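Putative pyrazinamidase/nicotinamidase (Streptococcus mutans, PDB 3S2S) probably hydrolyses the amide of nicotinamide, and of its analogue pyrazinamide, as a zinc-binding member of the isochorismatase family. Local coordinates at residues I42-D47 with Q62-A67; K74-G79 with A120-K125. All coordinates share one frame; numbering follows the deposited sequence.

Both contacts use helix 65-77, at its two ends: contact 1 lies at its first turn and contact 2 at its last. Their centres are about 15 Å apart and their nearest atoms about 6 Å, so they do not touch. Contact 1 is the deeper, its centre about 9 Å from that of the chain, and its segment 42-47 also carries Asp43 of the cacodylic acid pocket; the centre of contact 2 is about 15 Å from that of the chain, away from the annotated sites. Each is partly buried. In contact 1 a tyrosine meets an isoleucine and a serine beyond the C-terminal end of strand 37-42, whereas contact 2 is an aromatic pair between two helices, burying 82 Å², both sides summed, against 152 Å².

Contact 1 (I42-D47 with Q62-A67); sequences IDYTYD and QAISKA. With CAD (cacodylic acid), chain F.
The hydroxyl of Tyr44 is set against the turn from Gln62 to Ser65, where Ser65 CA comes within 3.2 Å of Tyr44 OH, and its hydrogen bond goes to the carbonyl of Ala61, just before the turn. Ser65 N is also close to this oxygen but at a poor angle; that amide bonds instead to Gln62 O, at 3.1 Å, closing a type I turn. With CG anti to the backbone N (chi1 -159°), the Tyr44 ring extends to the turn and meets Ile64 obliquely, Tyr44 CE1 being 3.6 Å from Ile64 CG1. Ile64 CD1 lies 3.7 Å from the same CE1, and the two side chains run past each other in opposite senses. Tyr44 is itself the centre of an inverse gamma turn, in which Thr45 N bonds weakly to Asp43 O. Just before it, Asp43 faces the bound cacodylic acid, its OD2 3.1 Å from ligand C1, and also forms a salt bridge with Lys137. The contact thus joins the loop leaving the C-terminal end of strand 37-42 to the start of helix 65-77, with Val49 of helix 46-49 and Tyr116 of a loop also packing on Tyr44.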
ATOM      1  N   ILE A  42      10.090  19.110  -0.621  1.00 15.64           N
ATOM      2  CA  ILE A  42      10.087  18.258  -1.810  1.00 16.55           C
ATOM      3  C   ILE A  42      10.993  18.794  -2.916  1.00 17.42           C
ATOM      4  O   ILE A  42      10.715  19.836  -3.507  1.00 17.71           O
ATOM      5  CB  ILE A  42       8.665  18.089  -2.352  1.00 14.44           C
ATOM      6  CG1 ILE A  42       7.729  17.601  -1.238  1.00 15.26           C
ATOM      7  CG2 ILE A  42       8.630  17.124  -3.566  1.00 16.93           C
ATOM      8  CD1 ILE A  42       6.278  17.595  -1.678  1.00 19.30           C
ATOM      9  N   ASP A  43      12.090  18.079  -3.169  1.00 15.05           N
ATOM     10  CA  ASP A  43      12.937  18.297  -4.364  1.00 15.18           C
ATOM     11  C   ASP A  43      13.471  19.689  -4.585  1.00 18.07           C
ATOM     12  O   ASP A  43      13.653  20.087  -5.737  1.00 18.49           O
ATOM     13  CB  ASP A  43      12.188  17.863  -5.636  1.00 16.37           C
ATOM     14  CG  ASP A  43      12.132  16.345  -5.792  1.00 25.31           C
ATOM     15  OD1 ASP A  43      13.084  15.697  -5.342  1.00 27.99           O
ATOM     16  OD2 ASP A  43      11.159  15.841  -6.394  1.00 29.63           O
ATOM     17  N   TYR A  44      13.731  20.432  -3.516  1.00 17.35           N
ATOM     18  CA  TYR A  44      14.237  21.791  -3.689  1.00 18.00           C
ATOM     19  C   TYR A  44      15.749  21.781  -3.903  1.00 17.28           C
ATOM     20  O   TYR A  44      16.536  22.281  -3.077  1.00 21.56           O
ATOM     21  CB  TYR A  44      13.810  22.712  -2.532  1.00 16.96           C
ATOM     22  CG  TYR A  44      13.882  24.156  -2.954  1.00 18.07           C
ATOM     23  CD1 TYR A  44      12.955  24.674  -3.860  1.00 19.52           C
ATOM     24  CD2 TYR A  44      14.898  24.985  -2.485  1.00 18.63           C
ATOM     25  CE1 TYR A  44      13.043  26.007  -4.289  1.00 18.76           C
ATOM     26  CE2 TYR A  44      14.988  26.322  -2.898  1.00 18.62           C
ATOM     27  CZ  TYR A  44      14.054  26.815  -3.793  1.00 21.48           C
ATOM     28  OH  TYR A  44      14.163  28.133  -4.213  1.00 21.24           O
ATOM     29  N   THR A  45      16.157  21.181  -5.021  1.00 17.31           N
ATOM     30  CA  THR A  45      17.574  20.961  -5.276  1.00 20.50           C
ATOM     31  C   THR A  45      18.080  21.752  -6.480  1.00 22.70           C
ATOM     32  O   THR A  45      17.309  22.317  -7.270  1.00 21.65           O
ATOM     33  CB  THR A  45      17.869  19.470  -5.550  1.00 22.25           C
ATOM     34  OG1 THR A  45      17.198  19.075  -6.754  1.00 23.82           O
ATOM     35  CG2 THR A  45      17.414  18.578  -4.370  1.00 22.42           C
ATOM     36  N   TYR A  46      19.399  21.779  -6.621  1.00 20.47           N
ATOM     37  CA  TYR A  46      20.017  22.506  -7.726  1.00 23.23           C
ATOM     38  C   TYR A  46      19.468  22.139  -9.099  1.00 25.13           C
ATOM     39  O   TYR A  46      19.177  23.021  -9.914  1.00 23.18           O
ATOM     40  CB  TYR A  46      21.536  22.353  -7.677  1.00 24.64           C
ATOM     41  CG  TYR A  46      22.191  23.480  -6.907  1.00 25.74           C
ATOM     42  CD1 TYR A  46      22.033  23.596  -5.523  1.00 28.04           C
ATOM     43  CD2 TYR A  46      22.963  24.428  -7.563  1.00 28.68           C
ATOM     44  CE1 TYR A  46      22.617  24.635  -4.816  1.00 32.24           C
ATOM     45  CE2 TYR A  46      23.558  25.477  -6.861  1.00 35.13           C
ATOM     46  CZ  TYR A  46      23.390  25.574  -5.494  1.00 35.33           C
ATOM     47  OH  TYR A  46      23.990  26.620  -4.809  1.00 35.90           O
ATOM     48  N   ASP A  47      19.311  20.848  -9.381  1.00 24.00           N
ATOM     49  CA  ASP A  47      18.802  20.477 -10.708  1.00 26.23           C
ATOM     50  C   ASP A  47      17.392  20.969 -11.016  1.00 24.18           C
ATOM     51  O   ASP A  47      17.038  21.149 -12.186  1.00 26.99           O
ATOM     52  CB  ASP A  47      18.895  18.967 -10.951  1.00 25.23           C
ATOM     53  CG  ASP A  47      20.255  18.552 -11.484  1.00 27.78           C
ATOM     54  OD1 ASP A  47      20.968  19.420 -12.052  1.00 27.25           O
ATOM     55  OD2 ASP A  47      20.610  17.375 -11.321  1.00 24.75           O
ATOM     56  N   GLN A  62      13.418  29.777  -8.072  1.00 22.87           N
ATOM     57  CA  GLN A  62      14.409  30.505  -7.278  1.00 21.00           C
ATOM     58  C   GLN A  62      13.713  31.528  -6.394  1.00 27.51           C
ATOM     59  O   GLN A  62      14.183  31.849  -5.306  1.00 25.50           O
ATOM     60  CB  GLN A  62      15.428  31.201  -8.185  1.00 26.40           C
ATOM     61  CG  GLN A  62      16.402  30.248  -8.872  1.00 23.89           C
ATOM     62  CD  GLN A  62      16.915  30.797 -10.185  1.00 31.74           C
ATOM     63  OE1 GLN A  62      16.995  32.013 -10.371  1.00 35.61           O
ATOM     64  NE2 GLN A  62      17.276  29.905 -11.106  1.00 30.72           N
ATOM     65  N   ALA A  63      12.574  32.024  -6.863  1.00 25.53           N
ATOM     66  CA  ALA A  63      11.860  33.075  -6.156  1.00 26.88           C
ATOM     67  C   ALA A  63      11.419  32.657  -4.758  1.00 26.66           C
ATOM     68  O   ALA A  63      11.263  33.513  -3.876  1.00 27.90           O
ATOM     69  CB  ALA A  63      10.671  33.564  -6.976  1.00 27.03           C
ATOM     70  N   ILE A  64      11.235  31.355  -4.535  1.00 23.41           N
ATOM     71  CA  ILE A  64      10.775  30.901  -3.228  1.00 20.84           C
ATOM     72  C   ILE A  64      11.886  30.530  -2.259  1.00 21.98           C
ATOM     73  O   ILE A  64      11.610  30.055  -1.157  1.00 22.54           O
ATOM     74  CB  ILE A  64       9.771  29.720  -3.329  1.00 23.46           C
ATOM     75  CG1 ILE A  64      10.452  28.440  -3.840  1.00 21.55           C
ATOM     76  CG2 ILE A  64       8.598  30.109  -4.220  1.00 25.98           C
ATOM     77  CD1 ILE A  64       9.577  27.171  -3.649  1.00 21.17           C
ATOM     78  N   SER A  65      13.132  30.761  -2.654  1.00 22.05           N
ATOM     79  CA  SER A  65      14.260  30.256  -1.866  1.00 26.63           C
ATOM     80  C   SER A  65      14.285  30.758  -0.412  1.00 26.77           C
ATOM     81  O   SER A  65      14.505  29.987   0.518  1.00 25.09           O
ATOM     82  CB  SER A  65      15.587  30.532  -2.573  1.00 27.47           C
ATOM     83  OG  SER A  65      16.672  30.082  -1.782  1.00 27.35           O
ATOM     84  N   LYS A  66      14.061  32.050  -0.207  1.00 25.62           N
ATOM     85  CA  LYS A  66      14.063  32.582   1.155  1.00 24.07           C
ATOM     86  C   LYS A  66      12.847  32.090   1.936  1.00 24.85           C
ATOM     87  O   LYS A  66      12.962  31.687   3.093  1.00 25.98           O
ATOM     88  CB  LYS A  66      14.072  34.113   1.127  1.00 28.48           C
ATOM     89  CG  LYS A  66      15.060  34.684   0.128  1.00 47.23           C
ATOM     90  CD  LYS A  66      16.190  35.440   0.805  1.00 62.61           C
ATOM     91  CE  LYS A  66      15.717  36.773   1.371  1.00 72.67           C
ATOM     92  NZ  LYS A  66      16.851  37.616   1.855  1.00 76.24           N
ATOM     93  N   ALA A  67      11.681  32.105   1.296  1.00 23.81           N
ATOM     94  CA  ALA A  67      10.449  31.707   1.966  1.00 22.90           C
ATOM     95  C   ALA A  67      10.488  30.239   2.397  1.00 23.62           C
ATOM     96  O   ALA A  67      10.061  29.898   3.497  1.00 22.67           O
ATOM     97  CB  ALA A  67       9.241  31.931   1.058  1.00 23.38           C
TER
HETATM   98 AS   CAD F 185       9.076  17.047  -9.479  0.80 24.59          AS
HETATM   99  C1  CAD F 185      10.645  17.864  -8.662  1.00 19.95           C
HETATM  100  C2  CAD F 185       9.505  16.311 -11.266  1.00 26.46           C
HETATM  101  O1  CAD F 185       7.750  18.003  -9.441  1.00 32.58           O

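Contact 2 (K74-G79 with A120-K125); sequences KAYDNG and ADFYQK
Phe122 turns the edge of its ring to the face of Tyr76, in an offset edge-to-face pair. The ring centroids are 5.6 Å apart and the planes stand at 78° to each other. The offset brings the leading corner of the phenylalanine, CZ and CE1, against CB and CG of the tyrosine rather than its ring centre: Phe122 CZ is 3.8 Å from Tyr76 CB, and Phe122 CE1 is 3.9 Å from that same CB. Tyr76 CG, also 3.8 Å from Phe122 CZ, lies in the plane of the phenylalanine ring. In both residues CG is anti to the backbone N (chi1 176° for Tyr76, 179° for Phe122), which carries each ring away from its own helix and toward the other. The contact is wholly apolar, and the tyrosine hydroxyl has its hydrogen bond elsewhere, with Asp129. Arg131 makes a cation-pi contact with the Tyr76 ring, while His126 stacks on Phe122 and meets Tyr76 edge-to-face. Helix 65-77 ends one residue beyond Tyr76, at Asp77, and closes in a Schellman motif: Gly79, at positive phi, returns its N to Tyr76 O at 3.0 Å. Tyr76 also touches Ile82, and Phe122 touches Phe84, both on strand 81-87. Such lateral packing of two helices over the strands of a parallel sheet is characteristic of the alpha/beta fold of the isochorismatase family.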
ATOM      1  N   LYS A  74      10.867  27.697  10.724  1.00 24.94           N
ATOM      2  CA  LYS A  74       9.750  27.951  11.635  1.00 27.48           C
ATOM      3  C   LYS A  74       9.063  26.669  12.061  1.00 29.82           C
ATOM      4  O   LYS A  74       8.772  26.474  13.243  1.00 29.37           O
ATOM      5  CB  LYS A  74       8.737  28.927  11.051  1.00 33.19           C
ATOM      6  CG  LYS A  74       7.513  29.074  11.937  1.00 48.68           C
ATOM      7  CD  LYS A  74       6.753  30.355  11.666  1.00 64.67           C
ATOM      8  CE  LYS A  74       5.710  30.596  12.750  1.00 75.33           C
ATOM      9  NZ  LYS A  74       5.136  31.971  12.690  1.00 79.56           N
ATOM     10  N   ALA A  75       8.813  25.783  11.101  1.00 24.01           N
ATOM     11  CA  ALA A  75       8.179  24.506  11.428  1.00 22.31           C
ATOM     12  C   ALA A  75       9.033  23.780  12.446  1.00 22.00           C
ATOM     13  O   ALA A  75       8.517  23.239  13.429  1.00 26.27           O
ATOM     14  CB  ALA A  75       8.014  23.653  10.181  1.00 21.14           C
ATOM     15  N   TYR A  76      10.346  23.790  12.223  1.00 23.74           N
ATOM     16  CA  TYR A  76      11.264  23.109  13.127  1.00 25.80           C
ATOM     17  C   TYR A  76      11.232  23.742  14.520  1.00 26.52           C
ATOM     18  O   TYR A  76      11.193  23.028  15.526  1.00 30.20           O
ATOM     19  CB  TYR A  76      12.685  23.106  12.584  1.00 25.70           C
ATOM     20  CG  TYR A  76      13.683  22.501  13.539  1.00 27.64           C
ATOM     21  CD1 TYR A  76      13.896  21.122  13.572  1.00 28.12           C
ATOM     22  CD2 TYR A  76      14.394  23.299  14.429  1.00 33.29           C
ATOM     23  CE1 TYR A  76      14.810  20.555  14.450  1.00 28.01           C
ATOM     24  CE2 TYR A  76      15.302  22.739  15.312  1.00 34.52           C
ATOM     25  CZ  TYR A  76      15.501  21.369  15.314  1.00 35.06           C
ATOM     26  OH  TYR A  76      16.401  20.804  16.183  1.00 36.25           O
ATOM     27  N   ASP A  77      11.232  25.071  14.567  1.00 27.40           N
ATOM     28  CA  ASP A  77      11.143  25.808  15.839  1.00 29.67           C
ATOM     29  C   ASP A  77       9.837  25.496  16.567  1.00 32.42           C
ATOM     30  O   ASP A  77       9.786  25.495  17.801  1.00 33.23           O
ATOM     31  CB  ASP A  77      11.248  27.320  15.617  1.00 32.28           C
ATOM     32  CG  ASP A  77      12.635  27.762  15.183  1.00 33.54           C
ATOM     33  OD1 ASP A  77      13.589  26.953  15.249  1.00 34.36           O
ATOM     34  OD2 ASP A  77      12.768  28.946  14.782  1.00 36.09           O
ATOM     35  N   ASN A  78       8.781  25.234  15.800  1.00 29.54           N
ATOM     36  CA  ASN A  78       7.480  24.930  16.377  1.00 29.40           C
ATOM     37  C   ASN A  78       7.368  23.501  16.890  1.00 34.29           C
ATOM     38  O   ASN A  78       6.338  23.127  17.449  1.00 37.76           O
ATOM     39  CB  ASN A  78       6.361  25.197  15.367  1.00 34.28           C
ATOM     40  CG  ASN A  78       6.097  26.673  15.166  1.00 43.36           C
ATOM     41  OD1 ASN A  78       6.686  27.515  15.836  1.00 46.49           O
ATOM     42  ND2 ASN A  78       5.195  26.992  14.241  1.00 45.97           N
ATOM     43  N   GLY A  79       8.414  22.702  16.679  1.00 30.50           N
ATOM     44  CA  GLY A  79       8.425  21.317  17.130  1.00 31.35           C
ATOM     45  C   GLY A  79       8.044  20.268  16.091  1.00 31.60           C
ATOM     46  O   GLY A  79       7.804  19.102  16.436  1.00 31.71           O
ATOM     47  N   ALA A 120      19.913  24.405   2.382  1.00 23.66           N
ATOM     48  CA  ALA A 120      21.120  23.584   2.470  1.00 27.45           C
ATOM     49  C   ALA A 120      21.813  23.767   3.828  1.00 29.52           C
ATOM     50  O   ALA A 120      22.289  22.811   4.419  1.00 27.85           O
ATOM     51  CB  ALA A 120      22.081  23.909   1.335  1.00 28.55           C
ATOM     52  N   ASP A 121      21.883  25.004   4.311  1.00 28.49           N
ATOM     53  CA  ASP A 121      22.467  25.265   5.622  1.00 27.90           C
ATOM     54  C   ASP A 121      21.623  24.631   6.724  1.00 31.82           C
ATOM     55  O   ASP A 121      22.167  24.039   7.663  1.00 31.48           O
ATOM     56  CB  ASP A 121      22.618  26.774   5.868  1.00 28.67           C
ATOM     57  N   PHE A 122      20.295  24.740   6.613  1.00 29.94           N
ATOM     58  CA  PHE A 122      19.423  24.087   7.584  1.00 24.73           C
ATOM     59  C   PHE A 122      19.726  22.595   7.658  1.00 27.00           C
ATOM     60  O   PHE A 122      19.915  22.044   8.746  1.00 27.63           O
ATOM     61  CB  PHE A 122      17.934  24.303   7.277  1.00 24.60           C
ATOM     62  CG  PHE A 122      17.032  23.626   8.251  1.00 25.20           C
ATOM     63  CD1 PHE A 122      16.577  24.290   9.388  1.00 29.82           C
ATOM     64  CD2 PHE A 122      16.663  22.299   8.057  1.00 19.86           C
ATOM     65  CE1 PHE A 122      15.747  23.638  10.311  1.00 29.35           C
ATOM     66  CE2 PHE A 122      15.847  21.637   8.981  1.00 22.44           C
ATOM     67  CZ  PHE A 122      15.386  22.309  10.103  1.00 27.77           C
ATOM     68  N   TYR A 123      19.769  21.928   6.506  1.00 24.75           N
ATOM     69  CA  TYR A 123      19.993  20.493   6.537  1.00 25.62           C
ATOM     70  C   TYR A 123      21.363  20.162   7.138  1.00 25.75           C
ATOM     71  O   TYR A 123      21.482  19.276   7.994  1.00 28.34           O
ATOM     72  CB  TYR A 123      19.831  19.836   5.161  1.00 27.92           C
ATOM     73  CG  TYR A 123      20.090  18.365   5.284  1.00 26.48           C
ATOM     74  CD1 TYR A 123      19.182  17.547   5.930  1.00 26.21           C
ATOM     75  CD2 TYR A 123      21.278  17.806   4.825  1.00 28.38           C
ATOM     76  CE1 TYR A 123      19.436  16.185   6.090  1.00 27.96           C
ATOM     77  CE2 TYR A 123      21.529  16.462   4.966  1.00 31.61           C
ATOM     78  CZ  TYR A 123      20.607  15.664   5.602  1.00 30.73           C
ATOM     79  OH  TYR A 123      20.855  14.327   5.751  1.00 35.34           O
ATOM     80  N   GLN A 124      22.396  20.863   6.686  1.00 27.20           N
ATOM     81  CA  GLN A 124      23.730  20.600   7.201  1.00 29.52           C
ATOM     82  C   GLN A 124      23.753  20.736   8.722  1.00 31.65           C
ATOM     83  O   GLN A 124      24.338  19.897   9.408  1.00 33.44           O
ATOM     84  CB  GLN A 124      24.772  21.514   6.544  1.00 31.18           C
ATOM     85  N   LYS A 125      23.090  21.768   9.251  1.00 27.57           N
ATOM     86  CA  LYS A 125      23.125  22.030  10.693  1.00 28.07           C
ATOM     87  C   LYS A 125      22.342  20.997  11.487  1.00 31.59           C
ATOM     88  O   LYS A 125      22.587  20.789  12.670  1.00 33.83           O
ATOM     89  CB  LYS A 125      22.616  23.442  11.012  1.00 34.54           C
ATOM     90  CG  LYS A 125      23.614  24.547  10.645  1.00 42.39           C
ATOM     91  CD  LYS A 125      23.038  25.945  10.809  1.00 50.70           C
ATOM     92  CE  LYS A 125      24.071  27.004  10.410  1.00 61.54           C
ATOM     93  NZ  LYS A 125      23.574  28.401  10.577  1.00 64.51           N
TER